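Local coordinates for protein 6-phospho-alpha-glucosidase (Merdibacter massiliensis, PDB 6VC6) that probably hydrolyses 6-phosphorylated alpha-glucosides, using NAD and a manganese ion, both bound here together with alpha-glucose 6-phosphate, at residues L167-Q172 / I324-A329; N139-N144 / N366-M371; G104-E109 / S275-D280. All blocks are in the same frame, centred on the assembly; numbering follows the deposited sequence.

Contact 1 of 3, residues L167-Q172 / I324-A329; sequences LNICDQ and IKVAEA. With MN (manganese (II) ion), chain E; NAD (nicotinamide-adenine-dinucleotide), chain G; G6P (6-O-phosphono-alpha-D-glucopyranose), chain F.
Ile169, on strand 166-169, faces Val326 of helix 318-331 with 9.2 Å between their CA atoms. Val326 presents both methyls to the strand: its CG1 lies 4.3 Å from CD2 of Leu167, while CG2 turns to CD1 of Ile169. Leu363 and Leu143 also touch Val326, so these methyl contacts belong to a wider buried apolar layer. From Cys170 on, the chain runs into the ligand site. The SG of Cys170, anti to the backbone N (chi1 173°), binds the manganese ion at 2.2 Å and also accepts a nearly straight capping bond from N of Gln172 (167°). O2 and O3 of the sugar, the carboxamide O7N of NAD and His200 complete the metal's ligands. N of Asp171 donates to O7N (3.1 Å), and the carbonyl of Ile169 takes a weak bond from the amide N7N, so the backbone meets both polar atoms of the carboxamide, one of them only weakly. OD2 of Asp171 lies 2.8 Å from sugar O2, its other oxygen bonded to His319. The metal would probably polarise O2 and O3, consistent with the redox-assisted, NAD-dependent mechanism of family 4 glycosidases.

Contact 2 of 3, residues N139-N144 / N366-M371; sequences NAWILN and NGPRRM
The nine-stranded mixed sheet of the nucleotide-binding core is bridged here from strand 141-144, in its parallel half, to strand 367-370, its antiparallel edge. Trp141 and Gly367 have CA atoms 9.2 Å apart. The far corner of the indole's six-membered ring does the touching: CH2 lies 3.5 Å from CA of Gly367 and CZ2 is 3.7 Å from N of the same residue. CA of Gly367 meets the ring obliquely, whereas backbone atom C of Asn366 sits at the ring edge, 4.3 Å from CZ2 of Trp141. CD of Pro368 adds a looser apolar touch to CH2 at 4.5 Å. Gly367 has a positive phi of 95°, where a CB would press on the preceding carbonyl O and also come tightly against CH2. A weak hydrogen bond from NE1 to the carbonyl O of Ile365 ties the indole to the turn before the edge strand, and Ile330 of helix 318-331 also touches it. An alanine in place of Trp141 would probably open a gap beside Gly367 and leave the Ile365 carbonyl without this donor. The indole thus packs on the backbone of the edge strand in a Rossmann-like sheet extended by antiparallel strands.

Contact 3 of 3, residues G104-E109 / S275-D280; sequences GRIGQE and SHLNPD. With G6P (6-O-phosphono-alpha-D-glucopyranose), chain F; NAD (nicotinamide-adenine-dinucleotide), chain G.
Leu277 and Ile106 meet through single methyls, CD1 of the leucine lying 4.1 Å from CG2 of the isoleucine, and the two side chains cross obliquely. The same CD1 lies 4.3 Å from the carbonyl O of Gly107, so this methyl also meets the backbone there. Three residues beyond Ile106, the extended side chain of Glu109 reaches into the pocket: OE1 accepts from O4 of the sugar at 2.5 Å and OE2 from the ribose O2D of NAD at 3.1 Å. A salt bridge to Arg86 engages OE2 as well. Further out, CG2 of Ile106 is anti to the backbone N, with CG1 beside that N (chi1 -69°); Lys273 and Phe274 also touch the side chain. Leu101 of helix 89-102 touches Leu277. That helix ends in a Schellman motif with Gly104 as its C-prime residue. The carbonyl O of Gly104 lies in the guanidinium plane of Arg105, while NH1, 2.9 Å from it, stands above the carbonyl plane. OD1 of Asn278 accepts from N of Asp280 (3.1 Å), an Asx turn. One carboxylate thus ties the bound sugar phosphate to the cofactor, while the apolar contact joins its loop to segment 275-280.

Along the chain the segments come in the order 104-109, 139-144, 167-172, 275-280, 324-329 and 366-371. Contact 1 thus lies within the chain interval spanned by contact 2, while contact 3 alternates with both. Contacts 1 and 2, with centres 9 Å apart, share the large mixed sheet: strands 141-144 and 166-169 are neighbours, and OD1 of Asn168 and ND2 of Asn144 probably form a hydrogen bond between them. Contact 3 lies about 30 Å from contact 1 and 35 Å from contact 2, centre to centre, on the other side of the chain's centre from contact 2. Contacts 1 and 3 nevertheless converge on NAD and the sugar phosphate, so segment 167-172 and the loop holding Glu109 supply residues to one site.

Contact 1 of 3, residues L167-Q172 / I324-A329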
loop_
_atom_site.group_PDB
_atom_site.type_symbol
_atom_site.label_atom_id
_atom_site.label_comp_id
_atom_site.label_asym_id
_atom_site.label_seq_id
_atom_site.Cartn_x
_atom_site.Cartn_y
_atom_site.Cartn_z
ATOM N N LEU A 167 -0.082 -1.884 12.202
ATOM C CA LEU A 167 -1.134 -2.207 11.247
ATOM C C LEU A 167 -0.699 -1.779 9.853
ATOM O O LEU A 167 -0.386 -0.605 9.631
ATOM C CB LEU A 167 -2.454 -1.530 11.627
ATOM C CG LEU A 167 -3.650 -1.897 10.747
ATOM C CD1 LEU A 167 -3.830 -3.407 10.693
ATOM C CD2 LEU A 167 -4.918 -1.220 11.243
ATOM N N ASN A 168 -0.683 -2.728 8.922
ATOM C CA ASN A 168 -0.413 -2.455 7.516
ATOM C C ASN A 168 -1.735 -2.378 6.764
ATOM O O ASN A 168 -2.604 -3.242 6.938
ATOM C CB ASN A 168 0.482 -3.539 6.912
ATOM C CG ASN A 168 1.799 -3.688 7.652
ATOM O OD1 ASN A 168 2.752 -2.953 7.396
ATOM N ND2 ASN A 168 1.858 -4.643 8.573
ATOM N N ILE A 169 -1.891 -1.341 5.936
ATOM C CA ILE A 169 -3.133 -1.097 5.216
ATOM C C ILE A 169 -2.828 -0.759 3.761
ATOM O O ILE A 169 -1.717 -0.357 3.407
ATOM C CB ILE A 169 -3.974 0.031 5.855
ATOM C CG1 ILE A 169 -3.226 1.365 5.784
ATOM C CG2 ILE A 169 -4.329 -0.311 7.297
ATOM C CD1 ILE A 169 -3.751 2.407 6.747
ATOM N N CYS A 170 -3.847 -0.927 2.921
ATOM C CA CYS A 170 -3.782 -0.608 1.502
ATOM C C CYS A 170 -5.099 0.019 1.078
ATOM O O CYS A 170 -6.164 -0.392 1.549
ATOM C CB CYS A 170 -3.511 -1.855 0.656
ATOM S SG CYS A 170 -3.613 -1.604 -1.129
ATOM N N ASP A 171 -5.025 1.004 0.183
ATOM C CA ASP A 171 -6.212 1.738 -0.236
ATOM C C ASP A 171 -6.855 1.170 -1.494
ATOM O O ASP A 171 -7.857 1.721 -1.958
ATOM C CB ASP A 171 -5.887 3.223 -0.441
ATOM C CG ASP A 171 -4.860 3.463 -1.526
ATOM O OD1 ASP A 171 -4.579 4.648 -1.808
ATOM O OD2 ASP A 171 -4.323 2.491 -2.090
ATOM N N GLN A 172 -6.320 0.073 -2.043
ATOM C CA GLN A 172 -6.903 -0.492 -3.259
ATOM C C GLN A 172 -8.294 -1.069 -3.024
ATOM O O GLN A 172 -9.190 -0.804 -3.844
ATOM C CB GLN A 172 -5.945 -1.524 -3.860
ATOM C CG GLN A 172 -6.574 -2.422 -4.912
ATOM C CD GLN A 172 -6.717 -1.738 -6.258
ATOM O OE1 GLN A 172 -7.339 -2.274 -7.174
ATOM N NE2 GLN A 172 -6.138 -0.549 -6.387
ATOM N N ILE A 324 -6.270 8.582 7.986
ATOM C CA ILE A 324 -6.786 9.387 9.089
ATOM C C ILE A 324 -8.041 8.749 9.668
ATOM O O ILE A 324 -8.217 8.693 10.891
ATOM C CB ILE A 324 -7.049 10.833 8.632
ATOM C CG1 ILE A 324 -5.750 11.500 8.181
ATOM C CG2 ILE A 324 -7.686 11.637 9.759
ATOM C CD1 ILE A 324 -5.960 12.855 7.549
ATOM N N LYS A 325 -8.929 8.252 8.803
ATOM C CA LYS A 325 -10.133 7.581 9.284
ATOM C C LYS A 325 -9.782 6.315 10.055
ATOM O O LYS A 325 -10.463 5.963 11.026
ATOM C CB LYS A 325 -11.062 7.257 8.113
ATOM C CG LYS A 325 -11.658 8.478 7.429
ATOM C CD LYS A 325 -12.855 9.017 8.191
ATOM C CE LYS A 325 -13.386 10.287 7.546
ATOM N NZ LYS A 325 -13.542 10.136 6.073
ATOM N N VAL A 326 -8.724 5.618 9.638
ATOM C CA VAL A 326 -8.255 4.458 10.393
ATOM C C VAL A 326 -7.764 4.889 11.768
ATOM O O VAL A 326 -8.039 4.230 12.779
ATOM C CB VAL A 326 -7.162 3.712 9.604
ATOM C CG1 VAL A 326 -6.411 2.745 10.507
ATOM C CG2 VAL A 326 -7.772 2.968 8.427
ATOM N N ALA A 327 -7.039 6.009 11.831
ATOM C CA ALA A 327 -6.585 6.526 13.118
ATOM C C ALA A 327 -7.761 6.958 13.985
ATOM O O ALA A 327 -7.721 6.811 15.212
ATOM C CB ALA A 327 -5.615 7.688 12.906
ATOM N N GLU A 328 -8.815 7.494 13.365
ATOM C CA GLU A 328 -10.008 7.872 14.118
ATOM C C GLU A 328 -10.692 6.645 14.710
ATOM O O GLU A 328 -11.054 6.634 15.892
ATOM C CB GLU A 328 -10.978 8.639 13.221
ATOM C CG GLU A 328 -10.504 10.020 12.810
ATOM C CD GLU A 328 -11.466 10.694 11.852
ATOM O OE1 GLU A 328 -11.019 11.549 11.060
ATOM O OE2 GLU A 328 -12.670 10.364 11.890
ATOM N N ALA A 329 -10.880 5.603 13.896
ATOM C CA ALA A 329 -11.511 4.381 14.385
ATOM C C ALA A 329 -10.705 3.747 15.509
ATOM O O ALA A 329 -11.281 3.158 16.430
ATOM C CB ALA A 329 -11.693 3.389 13.236
HETATM MN MN MN E . -1.742 -0.933 -2.017
HETATM P PA NAD G . 8.333 9.119 -2.746
HETATM O O1A NAD G . 7.713 10.358 -3.346
HETATM O O2A NAD G . 9.704 8.671 -3.191
HETATM O O5B NAD G . 8.358 9.285 -1.147
HETATM C C5B NAD G . 9.172 8.437 -0.344
HETATM C C4B NAD G . 9.785 9.246 0.786
HETATM O O4B NAD G . 10.232 8.372 1.824
HETATM C C3B NAD G . 10.995 10.023 0.291
HETATM O O3B NAD G . 10.866 11.396 0.665
HETATM C C2B NAD G . 12.179 9.412 1.008
HETATM O O2B NAD G . 13.114 10.423 1.393
HETATM C C1B NAD G . 11.549 8.755 2.224
HETATM N N9A NAD G . 12.336 7.589 2.692
HETATM C C8A NAD G . 12.907 6.637 1.930
HETATM N N7A NAD G . 13.558 5.725 2.699
HETATM C C5A NAD G . 13.408 6.098 3.984
HETATM C C6A NAD G . 13.837 5.589 5.309
HETATM N N6A NAD G . 14.581 4.462 5.420
HETATM N N1A NAD G . 13.462 6.288 6.404
HETATM C C2A NAD G . 12.723 7.409 6.312
HETATM N N3A NAD G . 12.300 7.927 5.146
HETATM C C4A NAD G . 12.607 7.330 3.971
HETATM O O3 NAD G . 7.319 7.881 -2.921
HETATM P PN NAD G . 5.736 8.077 -3.128
HETATM O O1N NAD G . 5.413 7.834 -4.583
HETATM O O2N NAD G . 5.287 9.347 -2.444
HETATM O O5D NAD G . 5.196 6.825 -2.278
HETATM C C5D NAD G . 5.131 6.898 -0.856
HETATM C C4D NAD G . 4.909 5.494 -0.314
HETATM O O4D NAD G . 3.513 5.262 -0.114
HETATM C C3D NAD G . 5.397 4.454 -1.312
HETATM O O3D NAD G . 6.179 3.478 -0.622
HETATM C C2D NAD G . 4.137 3.791 -1.821
HETATM O O2D NAD G . 4.358 2.410 -2.107
HETATM C C1D NAD G . 3.197 3.975 -0.644
HETATM N N1N NAD G . 1.792 3.857 -1.024
HETATM C C2N NAD G . 1.122 2.812 -0.537
HETATM C C3N NAD G . -0.213 2.614 -0.838
HETATM C C7N NAD G . -0.916 1.420 -0.266
HETATM O O7N NAD G . -2.008 1.099 -0.704
HETATM N N7N NAD G . -0.314 0.734 0.706
HETATM C C4N NAD G . -0.867 3.529 -1.653
HETATM C C5N NAD G . -0.147 4.609 -2.154
HETATM C C6N NAD G . 1.195 4.757 -1.816
HETATM C C1 G6P F . -2.408 1.335 -5.857
HETATM C C2 G6P F . -1.920 0.590 -4.606
HETATM C C3 G6P F . -0.630 1.130 -4.015
HETATM C C4 G6P F . 0.323 1.463 -5.140
HETATM C C5 G6P F . -0.263 2.644 -5.891
HETATM C C6 G6P F . 0.601 2.949 -7.108
HETATM O O1 G6P F . -3.743 1.810 -5.637
HETATM O O2 G6P F . -2.944 0.628 -3.603
HETATM O O3 G6P F . -0.035 0.169 -3.138
HETATM O O4 G6P F . 1.598 1.814 -4.595
HETATM O O5 G6P F . -1.592 2.408 -6.369
HETATM O O6 G6P F . 0.437 4.320 -7.454
HETATM P P G6P F . 1.440 5.024 -8.495
HETATM O O1P G6P F . 2.606 5.424 -7.623
HETATM O O2P G6P F . 1.755 3.947 -9.507
HETATM O O3P G6P F . 0.632 6.170 -9.056
#

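Contact 2 of 3, residues N139-N144 / N366-M371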
loop_
_atom_site.group_PDB
_atom_site.type_symbol
_atom_site.label_atom_id
_atom_site.label_comp_id
_atom_site.label_asym_id
_atom_site.label_seq_id
_atom_site.Cartn_x
_atom_site.Cartn_y
_atom_site.Cartn_z
ATOM N N ASN A 139 4.479 2.405 22.803
ATOM C CA ASN A 139 3.048 2.178 22.676
ATOM C C ASN A 139 2.315 2.958 21.579
ATOM O O ASN A 139 1.098 2.926 21.512
ATOM C CB ASN A 139 2.369 2.348 24.031
ATOM C CG ASN A 139 3.134 1.664 25.145
ATOM O OD1 ASN A 139 3.338 0.452 25.116
ATOM N ND2 ASN A 139 3.584 2.442 26.122
ATOM N N ALA A 140 3.047 3.665 20.731
ATOM C CA ALA A 140 2.410 4.415 19.659
ATOM C C ALA A 140 1.834 3.459 18.623
ATOM O O ALA A 140 2.414 2.408 18.334
ATOM C CB ALA A 140 3.410 5.363 19.000
ATOM N N TRP A 141 0.681 3.822 18.069
ATOM C CA TRP A 141 0.074 3.039 17.000
ATOM C C TRP A 141 0.779 3.354 15.687
ATOM O O TRP A 141 0.831 4.515 15.266
ATOM C CB TRP A 141 -1.420 3.333 16.897
ATOM C CG TRP A 141 -2.282 2.285 17.534
ATOM C CD1 TRP A 141 -2.958 2.388 18.714
ATOM C CD2 TRP A 141 -2.557 0.973 17.027
ATOM N NE1 TRP A 141 -3.638 1.223 18.973
ATOM C CE2 TRP A 141 -3.408 0.338 17.953
ATOM C CE3 TRP A 141 -2.166 0.274 15.880
ATOM C CZ2 TRP A 141 -3.876 -0.962 17.768
ATOM C CZ3 TRP A 141 -2.633 -1.017 15.699
ATOM C CH2 TRP A 141 -3.478 -1.620 16.638
ATOM N N ILE A 142 1.323 2.327 15.045
ATOM C CA ILE A 142 2.066 2.480 13.801
ATOM C C ILE A 142 1.155 2.056 12.656
ATOM O O ILE A 142 0.838 0.871 12.504
ATOM C CB ILE A 142 3.367 1.666 13.817
ATOM C CG1 ILE A 142 4.358 2.276 14.811
ATOM C CG2 ILE A 142 3.972 1.602 12.428
ATOM C CD1 ILE A 142 5.600 1.441 15.029
ATOM N N LEU A 143 0.724 3.028 11.856
ATOM C CA LEU A 143 -0.081 2.780 10.666
ATOM C C LEU A 143 0.823 2.909 9.447
ATOM O O LEU A 143 1.391 3.980 9.203
ATOM C CB LEU A 143 -1.251 3.760 10.581
ATOM C CG LEU A 143 -2.086 3.938 11.853
ATOM C CD1 LEU A 143 -3.301 4.811 11.581
ATOM C CD2 LEU A 143 -2.509 2.589 12.414
ATOM N N ASN A 144 0.955 1.827 8.686
ATOM C CA ASN A 144 1.957 1.734 7.631
ATOM C C ASN A 144 1.292 1.658 6.263
ATOM O O ASN A 144 0.474 0.765 6.013
ATOM C CB ASN A 144 2.859 0.519 7.846
ATOM C CG ASN A 144 3.872 0.350 6.736
ATOM O OD1 ASN A 144 4.654 1.258 6.455
ATOM N ND2 ASN A 144 3.862 -0.812 6.094
ATOM N N ASN A 366 -8.025 -1.750 20.429
ATOM C CA ASN A 366 -7.306 -2.999 20.620
ATOM C C ASN A 366 -6.895 -3.647 19.305
ATOM O O ASN A 366 -6.516 -4.822 19.296
ATOM C CB ASN A 366 -8.154 -3.968 21.445
ATOM C CG ASN A 366 -8.532 -3.400 22.800
ATOM O OD1 ASN A 366 -9.696 -3.091 23.054
ATOM N ND2 ASN A 366 -7.544 -3.253 23.675
ATOM N N GLY A 367 -6.962 -2.912 18.200
ATOM C CA GLY A 367 -6.503 -3.411 16.928
ATOM C C GLY A 367 -7.611 -4.019 16.093
ATOM O O GLY A 367 -8.790 -3.992 16.458
ATOM N N PRO A 368 -7.243 -4.581 14.944
ATOM C CA PRO A 368 -8.252 -5.164 14.054
ATOM C C PRO A 368 -8.833 -6.449 14.621
ATOM O O PRO A 368 -8.133 -7.252 15.244
ATOM C CB PRO A 368 -7.474 -5.424 12.759
ATOM C CG PRO A 368 -6.054 -5.562 13.202
ATOM C CD PRO A 368 -5.889 -4.636 14.367
ATOM N N ARG A 369 -10.130 -6.633 14.398
ATOM C CA ARG A 369 -10.858 -7.834 14.796
ATOM C C ARG A 369 -11.359 -8.488 13.512
ATOM O O ARG A 369 -12.407 -8.108 12.980
ATOM C CB ARG A 369 -12.004 -7.488 15.743
ATOM C CG ARG A 369 -12.218 -8.471 16.883
ATOM C CD ARG A 369 -13.160 -7.882 17.925
ATOM N NE ARG A 369 -13.927 -8.902 18.634
ATOM C CZ ARG A 369 -15.043 -8.658 19.312
ATOM N NH1 ARG A 369 -15.677 -9.645 19.929
ATOM N NH2 ARG A 369 -15.531 -7.426 19.370
ATOM N N ARG A 370 -10.607 -9.464 13.011
ATOM C CA ARG A 370 -10.896 -10.049 11.710
ATOM C C ARG A 370 -12.112 -10.964 11.774
ATOM O O ARG A 370 -12.416 -11.569 12.807
ATOM C CB ARG A 370 -9.685 -10.826 11.190
ATOM C CG ARG A 370 -9.405 -12.118 11.936
ATOM C CD ARG A 370 -7.958 -12.554 11.774
ATOM N NE ARG A 370 -7.723 -13.884 12.330
ATOM C CZ ARG A 370 -7.585 -14.141 13.627
ATOM N NH1 ARG A 370 -7.657 -13.157 14.513
ATOM N NH2 ARG A 370 -7.375 -15.384 14.039
HETATM N N MSE A 371 -12.808 -11.061 10.647
HETATM C CA MSE A 371 -13.981 -11.916 10.528
HETATM C C MSE A 371 -13.682 -13.148 9.690
HETATM O O MSE A 371 -13.010 -13.066 8.663
HETATM C CB MSE A 371 -15.141 -11.141 9.925
HETATM C CG MSE A 371 -16.009 -10.509 10.976
HETATM SE SE MSE A 371 -17.539 -9.597 10.232
HETATM C CE MSE A 371 -16.829 -7.801 10.391
#

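Contact 3 of 3, residues G104-E109 / S275-D280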
loop_
_atom_site.group_PDB
_atom_site.type_symbol
_atom_site.label_atom_id
_atom_site.label_comp_id
_atom_site.label_asym_id
_atom_site.label_seq_id
_atom_site.Cartn_x
_atom_site.Cartn_y
_atom_site.Cartn_z
ATOM N N GLY A 104 12.374 -9.480 -20.054
ATOM C CA GLY A 104 11.264 -10.287 -20.519
ATOM C C GLY A 104 10.221 -10.654 -19.489
ATOM O O GLY A 104 9.508 -11.645 -19.685
ATOM N N ARG A 105 10.101 -9.897 -18.402
ATOM C CA ARG A 105 9.065 -10.141 -17.407
ATOM C C ARG A 105 8.430 -8.814 -17.014
ATOM O O ARG A 105 8.969 -7.739 -17.286
ATOM C CB ARG A 105 9.619 -10.857 -16.167
ATOM C CG ARG A 105 10.046 -12.298 -16.416
ATOM C CD ARG A 105 8.878 -13.159 -16.875
ATOM N NE ARG A 105 9.234 -14.575 -16.938
ATOM C CZ ARG A 105 9.741 -15.172 -18.013
ATOM N NH1 ARG A 105 9.953 -14.476 -19.123
ATOM N NH2 ARG A 105 10.036 -16.464 -17.979
ATOM N N ILE A 106 7.265 -8.907 -16.368
ATOM C CA ILE A 106 6.539 -7.710 -15.963
ATOM C C ILE A 106 7.371 -6.918 -14.967
ATOM O O ILE A 106 7.939 -7.476 -14.019
ATOM C CB ILE A 106 5.171 -8.087 -15.372
ATOM C CG1 ILE A 106 4.250 -8.645 -16.459
ATOM C CG2 ILE A 106 4.526 -6.885 -14.693
ATOM C CD1 ILE A 106 2.910 -9.118 -15.936
ATOM N N GLY A 107 7.462 -5.609 -15.189
ATOM C CA GLY A 107 8.089 -4.714 -14.238
ATOM C C GLY A 107 7.057 -3.850 -13.544
ATOM O O GLY A 107 6.397 -3.027 -14.186
ATOM N N GLN A 108 6.901 -4.028 -12.235
ATOM C CA GLN A 108 5.854 -3.336 -11.499
ATOM C C GLN A 108 6.346 -3.023 -10.094
ATOM O O GLN A 108 7.290 -3.639 -9.592
ATOM C CB GLN A 108 4.565 -4.166 -11.459
ATOM C CG GLN A 108 3.290 -3.339 -11.440
ATOM C CD GLN A 108 2.832 -3.020 -10.034
ATOM O OE1 GLN A 108 3.138 -3.751 -9.091
ATOM N NE2 GLN A 108 2.099 -1.924 -9.882
ATOM N N GLU A 109 5.678 -2.057 -9.460
ATOM C CA GLU A 109 6.134 -1.541 -8.172
ATOM C C GLU A 109 6.103 -2.617 -7.090
ATOM O O GLU A 109 7.071 -2.784 -6.341
ATOM C CB GLU A 109 5.276 -0.342 -7.761
ATOM C CG GLU A 109 5.641 0.257 -6.411
ATOM C CD GLU A 109 4.482 0.997 -5.772
ATOM O OE1 GLU A 109 3.337 0.508 -5.876
ATOM O OE2 GLU A 109 4.713 2.065 -5.167
ATOM N N SER A 275 2.908 -7.451 -22.629
ATOM C CA SER A 275 2.915 -7.048 -24.030
ATOM C C SER A 275 2.613 -5.568 -24.222
ATOM O O SER A 275 2.959 -5.010 -25.269
ATOM C CB SER A 275 1.908 -7.885 -24.820
ATOM O OG SER A 275 0.583 -7.613 -24.401
ATOM N N HIS A 276 1.923 -4.945 -23.266
ATOM C CA HIS A 276 1.473 -3.566 -23.403
ATOM C C HIS A 276 2.219 -2.610 -22.476
ATOM O O HIS A 276 1.745 -1.497 -22.230
ATOM C CB HIS A 276 -0.033 -3.477 -23.158
ATOM C CG HIS A 276 -0.852 -4.216 -24.170
ATOM N ND1 HIS A 276 -0.928 -5.591 -24.205
ATOM C CD2 HIS A 276 -1.626 -3.770 -25.188
ATOM C CE1 HIS A 276 -1.715 -5.961 -25.199
ATOM N NE2 HIS A 276 -2.152 -4.875 -25.811
ATOM N N LEU A 277 3.375 -3.019 -21.962
ATOM C CA LEU A 277 4.185 -2.184 -21.086
ATOM C C LEU A 277 5.414 -1.696 -21.839
ATOM O O LEU A 277 6.140 -2.497 -22.438
ATOM C CB LEU A 277 4.602 -2.950 -19.827
ATOM C CG LEU A 277 3.516 -3.147 -18.767
ATOM C CD1 LEU A 277 4.034 -3.991 -17.611
ATOM C CD2 LEU A 277 2.991 -1.809 -18.269
ATOM N N ASN A 278 5.640 -0.387 -21.809
ATOM C CA ASN A 278 6.809 0.197 -22.456
ATOM C C ASN A 278 8.046 -0.057 -21.602
ATOM O O ASN A 278 8.106 0.420 -20.463
ATOM C CB ASN A 278 6.607 1.693 -22.665
ATOM C CG ASN A 278 7.609 2.293 -23.636
ATOM O OD1 ASN A 278 8.710 1.772 -23.818
ATOM N ND2 ASN A 278 7.227 3.398 -24.266
ATOM N N PRO A 279 9.045 -0.787 -22.104
ATOM C CA PRO A 279 10.221 -1.088 -21.271
ATOM C C PRO A 279 11.127 0.107 -21.028
ATOM O O PRO A 279 11.922 0.073 -20.081
ATOM C CB PRO A 279 10.952 -2.181 -22.067
ATOM C CG PRO A 279 9.975 -2.639 -23.125
ATOM C CD PRO A 279 9.109 -1.458 -23.411
ATOM N N ASP A 280 11.040 1.159 -21.843
ATOM C CA ASP A 280 11.946 2.295 -21.733
ATOM C C ASP A 280 11.310 3.522 -21.091
ATOM O O ASP A 280 12.037 4.438 -20.693
ATOM C CB ASP A 280 12.498 2.664 -23.116
ATOM C CG ASP A 280 13.518 1.660 -23.619
ATOM O OD1 ASP A 280 14.504 1.400 -22.897
ATOM O OD2 ASP A 280 13.335 1.126 -24.734
HETATM C C1 G6P F . -2.408 1.335 -5.857
HETATM C C2 G6P F . -1.920 0.590 -4.606
HETATM C C3 G6P F . -0.630 1.130 -4.015
HETATM C C4 G6P F . 0.323 1.463 -5.140
HETATM C C5 G6P F . -0.263 2.644 -5.891
HETATM C C6 G6P F . 0.601 2.949 -7.108
HETATM O O1 G6P F . -3.743 1.810 -5.637
HETATM O O2 G6P F . -2.944 0.628 -3.603
HETATM O O3 G6P F . -0.035 0.169 -3.138
HETATM O O4 G6P F . 1.598 1.814 -4.595
HETATM O O5 G6P F . -1.592 2.408 -6.369
HETATM O O6 G6P F . 0.437 4.320 -7.454
HETATM P P G6P F . 1.440 5.024 -8.495
HETATM O O1P G6P F . 2.606 5.424 -7.623
HETATM O O2P G6P F . 1.755 3.947 -9.507
HETATM O O3P G6P F . 0.632 6.170 -9.056
HETATM P PA NAD G . 8.333 9.119 -2.746
HETATM O O1A NAD G . 7.713 10.358 -3.346
HETATM O O2A NAD G . 9.704 8.671 -3.191
HETATM O O5B NAD G . 8.358 9.285 -1.147
HETATM C C5B NAD G . 9.172 8.437 -0.344
HETATM C C4B NAD G . 9.785 9.246 0.786
HETATM O O4B NAD G . 10.232 8.372 1.824
HETATM C C3B NAD G . 10.995 10.023 0.291
HETATM O O3B NAD G . 10.866 11.396 0.665
HETATM C C2B NAD G . 12.179 9.412 1.008
HETATM O O2B NAD G . 13.114 10.423 1.393
HETATM C C1B NAD G . 11.549 8.755 2.224
HETATM N N9A NAD G . 12.336 7.589 2.692
HETATM C C8A NAD G . 12.907 6.637 1.930
HETATM N N7A NAD G . 13.558 5.725 2.699
HETATM C C5A NAD G . 13.408 6.098 3.984
HETATM C C6A NAD G . 13.837 5.589 5.309
HETATM N N6A NAD G . 14.581 4.462 5.420
HETATM N N1A NAD G . 13.462 6.288 6.404
HETATM C C2A NAD G . 12.723 7.409 6.312
HETATM N N3A NAD G . 12.300 7.927 5.146
HETATM C C4A NAD G . 12.607 7.330 3.971
HETATM O O3 NAD G . 7.319 7.881 -2.921
HETATM P PN NAD G . 5.736 8.077 -3.128
HETATM O O1N NAD G . 5.413 7.834 -4.583
HETATM O O2N NAD G . 5.287 9.347 -2.444
HETATM O O5D NAD G . 5.196 6.825 -2.278
HETATM C C5D NAD G . 5.131 6.898 -0.856
HETATM C C4D NAD G . 4.909 5.494 -0.314
HETATM O O4D NAD G . 3.513 5.262 -0.114
HETATM C C3D NAD G . 5.397 4.454 -1.312
HETATM O O3D NAD G . 6.179 3.478 -0.622
HETATM C C2D NAD G . 4.137 3.791 -1.821
HETATM O O2D NAD G . 4.358 2.410 -2.107
HETATM C C1D NAD G . 3.197 3.975 -0.644
HETATM N N1N NAD G . 1.792 3.857 -1.024
HETATM C C2N NAD G . 1.122 2.812 -0.537
HETATM C C3N NAD G . -0.213 2.614 -0.838
HETATM C C7N NAD G . -0.916 1.420 -0.266
HETATM O O7N NAD G . -2.008 1.099 -0.704
HETATM N N7N NAD G . -0.314 0.734 0.706
HETATM C C4N NAD G . -0.867 3.529 -1.653
HETATM C C5N NAD G . -0.147 4.609 -2.154
HETATM C C6N NAD G . 1.195 4.757 -1.816
#